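Local coordinates for protein antibiotic biosynthesis monooxygenase (Thermus thermophilus, PDB 1IUJ) that is of unconfirmed function but is probably a monooxygenase of the antibiotic biosynthesis type, and binds zinc ions in the crystal, at residues M1-R11 with F86-V97. Numbering follows the deposited sequence.
Sequences MFVTMNRIPVR and FLGPNRLEAFEV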
# COMPACT_ATOMS: atom_id res chain seq x y z
N MET B 1 12.38 6.83 -1.95
CA MET B 1 11.89 5.46 -1.61
C MET B 1 10.88 4.98 -2.65
O MET B 1 10.01 5.74 -3.08
CB MET B 1 11.32 5.42 -0.19
CG MET B 1 11.23 4.03 0.37
SD MET B 1 10.73 3.87 2.11
CE MET B 1 9.10 4.34 1.95
N PHE B 2 11.02 3.73 -3.07
CA PHE B 2 10.25 3.17 -4.17
C PHE B 2 9.41 2.03 -3.58
O PHE B 2 9.90 1.28 -2.74
CB PHE B 2 11.22 2.67 -5.25
CG PHE B 2 10.58 1.88 -6.36
CD1 PHE B 2 10.02 2.53 -7.47
CD2 PHE B 2 10.61 0.49 -6.34
CE1 PHE B 2 9.45 1.80 -8.53
CE2 PHE B 2 10.04 -0.28 -7.41
CZ PHE B 2 9.46 0.39 -8.51
N VAL B 3 8.14 1.96 -3.95
CA VAL B 3 7.25 0.95 -3.36
C VAL B 3 6.58 0.15 -4.46
O VAL B 3 6.07 0.73 -5.45
CB VAL B 3 6.15 1.64 -2.49
CG1 VAL B 3 5.14 0.64 -1.98
CG2 VAL B 3 6.78 2.40 -1.35
N THR B 4 6.53 -1.16 -4.26
CA THR B 4 5.69 -2.03 -5.10
C THR B 4 4.52 -2.57 -4.31
O THR B 4 4.64 -2.82 -3.10
CB THR B 4 6.45 -3.21 -5.71
OG1 THR B 4 7.03 -4.01 -4.66
CG2 THR B 4 7.62 -2.75 -6.54
N MET B 5 3.39 -2.69 -4.98
CA MET B 5 2.23 -3.38 -4.41
C MET B 5 1.80 -4.45 -5.38
O MET B 5 1.38 -4.17 -6.50
CB MET B 5 1.09 -2.39 -4.14
CG MET B 5 1.44 -1.37 -3.12
SD MET B 5 -0.02 -0.45 -2.65
CE MET B 5 0.77 0.72 -1.68
N ASN B 6 1.92 -5.71 -4.96
CA ASN B 6 1.55 -6.83 -5.81
C ASN B 6 0.21 -7.30 -5.32
O ASN B 6 0.11 -7.81 -4.18
CB ASN B 6 2.59 -7.92 -5.67
CG ASN B 6 2.59 -8.91 -6.85
OD1 ASN B 6 3.37 -9.88 -6.84
ND2 ASN B 6 1.75 -8.68 -7.84
N ARG B 7 -0.81 -7.07 -6.14
CA ARG B 7 -2.19 -7.44 -5.79
C ARG B 7 -2.47 -8.85 -6.27
O ARG B 7 -2.44 -9.12 -7.48
CB ARG B 7 -3.18 -6.44 -6.41
CG ARG B 7 -2.87 -4.94 -6.09
CD ARG B 7 -3.71 -4.00 -6.91
NE ARG B 7 -5.15 -4.18 -6.72
CZ ARG B 7 -5.82 -3.70 -5.67
NH1 ARG B 7 -5.19 -3.02 -4.71
NH2 ARG B 7 -7.13 -3.91 -5.58
N ILE B 8 -2.72 -9.75 -5.33
CA ILE B 8 -2.81 -11.18 -5.62
C ILE B 8 -4.18 -11.66 -5.18
O ILE B 8 -4.47 -11.68 -3.98
CB ILE B 8 -1.66 -11.92 -4.90
CG1 ILE B 8 -0.30 -11.40 -5.42
CG2 ILE B 8 -1.82 -13.44 -5.08
CD1 ILE B 8 0.86 -11.73 -4.53
N PRO B 9 -5.04 -12.02 -6.14
CA PRO B 9 -6.41 -12.40 -5.84
C PRO B 9 -6.48 -13.86 -5.44
O PRO B 9 -6.97 -14.70 -6.21
CB PRO B 9 -7.15 -12.14 -7.17
CG PRO B 9 -6.11 -12.41 -8.20
CD PRO B 9 -4.77 -12.05 -7.59
N VAL B 10 -6.02 -14.15 -4.24
CA VAL B 10 -6.10 -15.53 -3.69
C VAL B 10 -7.42 -15.78 -3.00
O VAL B 10 -7.89 -14.95 -2.20
CB VAL B 10 -4.89 -15.85 -2.78
CG1 VAL B 10 -4.82 -14.93 -1.59
CG2 VAL B 10 -4.92 -17.31 -2.31
N ARG B 11 -8.03 -16.92 -3.32
CA ARG B 11 -9.29 -17.36 -2.71
C ARG B 11 -9.10 -17.62 -1.20
O ARG B 11 -8.02 -18.03 -0.76
CB ARG B 11 -9.79 -18.62 -3.44
CG ARG B 11 -10.20 -18.43 -4.91
CD ARG B 11 -10.92 -19.66 -5.48
NE ARG B 11 -10.44 -20.09 -6.79
CZ ARG B 11 -11.22 -20.58 -7.77
NH1 ARG B 11 -10.69 -20.97 -8.93
NH2 ARG B 11 -12.53 -20.68 -7.59
N PHE B 86 -6.38 -18.95 -7.38
CA PHE B 86 -6.47 -17.53 -7.72
C PHE B 86 -7.63 -17.18 -8.63
O PHE B 86 -7.98 -17.96 -9.54
CB PHE B 86 -5.15 -17.08 -8.34
CG PHE B 86 -3.94 -17.45 -7.53
CD1 PHE B 86 -3.51 -16.65 -6.48
CD2 PHE B 86 -3.23 -18.63 -7.81
CE1 PHE B 86 -2.39 -16.98 -5.71
CE2 PHE B 86 -2.13 -18.99 -7.04
CZ PHE B 86 -1.69 -18.17 -5.98
N LEU B 87 -8.23 -16.02 -8.42
CA LEU B 87 -9.32 -15.60 -9.31
C LEU B 87 -8.87 -15.02 -10.66
O LEU B 87 -9.69 -14.84 -11.57
CB LEU B 87 -10.23 -14.60 -8.62
CG LEU B 87 -10.95 -14.89 -7.32
CD1 LEU B 87 -11.69 -13.63 -6.89
CD2 LEU B 87 -11.92 -16.07 -7.42
N GLY B 88 -7.58 -14.74 -10.78
CA GLY B 88 -7.04 -13.99 -11.90
C GLY B 88 -5.55 -13.77 -11.75
O GLY B 88 -4.96 -14.24 -10.77
N PRO B 89 -4.93 -13.06 -12.70
CA PRO B 89 -3.51 -12.73 -12.61
C PRO B 89 -3.27 -11.75 -11.49
O PRO B 89 -4.19 -11.04 -11.06
CB PRO B 89 -3.20 -12.07 -13.98
CG PRO B 89 -4.49 -11.59 -14.47
CD PRO B 89 -5.56 -12.51 -13.93
N ASN B 90 -2.03 -11.73 -11.01
CA ASN B 90 -1.64 -10.72 -10.06
C ASN B 90 -1.60 -9.41 -10.81
O ASN B 90 -1.45 -9.39 -12.04
CB ASN B 90 -0.30 -11.07 -9.48
CG ASN B 90 -0.35 -12.41 -8.76
OD1 ASN B 90 -1.41 -12.82 -8.28
ND2 ASN B 90 0.78 -13.10 -8.71
N ARG B 91 -1.77 -8.32 -10.08
CA ARG B 91 -1.63 -6.98 -10.65
C ARG B 91 -0.58 -6.24 -9.86
O ARG B 91 -0.76 -5.96 -8.67
CB ARG B 91 -2.97 -6.24 -10.65
CG ARG B 91 -3.91 -6.79 -11.71
CD ARG B 91 -3.32 -6.83 -13.13
NE ARG B 91 -3.96 -7.82 -14.01
CZ ARG B 91 -5.25 -7.80 -14.39
NH1 ARG B 91 -5.71 -8.74 -15.21
NH2 ARG B 91 -6.08 -6.85 -13.96
N LEU B 92 0.51 -5.90 -10.54
CA LEU B 92 1.61 -5.20 -9.90
C LEU B 92 1.53 -3.68 -10.15
O LEU B 92 1.40 -3.24 -11.30
CB LEU B 92 2.95 -5.75 -10.42
CG LEU B 92 4.23 -5.10 -9.89
CD1 LEU B 92 4.48 -5.27 -8.38
CD2 LEU B 92 5.47 -5.64 -10.66
N GLU B 93 1.61 -2.91 -9.06
CA GLU B 93 1.62 -1.45 -9.09
C GLU B 93 2.95 -0.97 -8.48
O GLU B 93 3.51 -1.65 -7.60
CB GLU B 93 0.49 -0.92 -8.23
CG GLU B 93 -0.90 -1.24 -8.75
CD GLU B 93 -1.94 -0.37 -8.09
OE1 GLU B 93 -2.57 0.40 -8.84
OE2 GLU B 93 -2.11 -0.48 -6.87
N ALA B 94 3.46 0.18 -8.91
CA ALA B 94 4.71 0.71 -8.39
C ALA B 94 4.58 2.20 -8.18
O ALA B 94 3.81 2.86 -8.91
CB ALA B 94 5.83 0.44 -9.36
N PHE B 95 5.33 2.71 -7.20
CA PHE B 95 5.17 4.12 -6.74
C PHE B 95 6.48 4.70 -6.26
O PHE B 95 7.40 3.98 -5.82
CB PHE B 95 4.19 4.24 -5.54
CG PHE B 95 2.85 3.57 -5.75
CD1 PHE B 95 2.70 2.19 -5.53
CD2 PHE B 95 1.73 4.30 -6.13
CE1 PHE B 95 1.47 1.57 -5.71
CE2 PHE B 95 0.48 3.69 -6.30
CZ PHE B 95 0.36 2.32 -6.11
N GLU B 96 6.53 6.03 -6.26
CA GLU B 96 7.56 6.79 -5.57
C GLU B 96 6.90 7.43 -4.38
O GLU B 96 5.79 7.98 -4.51
CB GLU B 96 8.13 7.86 -6.50
CG GLU B 96 9.07 7.26 -7.54
CD GLU B 96 10.39 6.75 -6.98
OE1 GLU B 96 10.85 7.24 -5.92
OE2 GLU B 96 10.96 5.84 -7.64
N VAL B 97 7.57 7.37 -3.24
CA VAL B 97 7.02 7.99 -2.03
C VAL B 97 7.17 9.51 -2.13
O VAL B 97 8.30 10.00 -2.36
CB VAL B 97 7.72 7.45 -0.76
CG1 VAL B 97 7.24 8.22 0.49
CG2 VAL B 97 7.46 6.00 -0.59
O HOH W 1 -2.40 -1.89 -4.54
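Strands 2-8 and 91-97 pair antiparallel, their axes 4.6 Å apart at closest approach and their directions 163° apart. Val3-Phe95, Met5-Glu93 and Arg7-Arg91 form the hydrogen-bonded pairs, each joined by two N-H...O bonds; in one of these, Phe95 N to Val3 O, the N-H is bent to 138°. Val97 N to Met1 O extends the ladder. Beyond Arg7 the register shifts by two around Pro9, the centre of an inverse gamma turn, and Leu87 N bonds to Pro9 O (2.9 Å).

Phe2, Thr4, Asn6, Leu92, Ala94 and Glu96 share one sheet face, on which Phe2 and Thr4 pack against helix 59-66. Phe2 CZ meets Ala94 CB at 3.7 Å, while the bend of Glu96 at chi2 (-70°) brings OE2 to the edge of the Phe2 ring, 3.4 Å from CD1. A bound zinc ion lies near the Asn6 side chain. On the opposite face, the Met5 and Phe95 side chains cross at about a right angle, a Met-aromatic contact with SD oblique to the ring, 5.0 Å from its centroid. At the end of strand 2-8, Ile8 CG2 packs on CE1 of the loop residue Phe86.

Arg7 and Glu93 do not bond directly; a water molecule in the guanidinium plane accepts from Arg7 NH1 (3.0 Å) and donates to Glu93 OE2 (2.7 Å). Arg7 is salt-bridged instead to Glu93 of the second subunit, and Glu93 to Arg7 of the second subunit. Residues 95-97 also continue the sheet into that subunit, consistent with a dimeric alpha/beta-barrel assembly. The contact thus joins the N- and C-terminal strands by backbone bonds and places a water-bridged pair, its charges probably balanced across the interface, beside apolar packing.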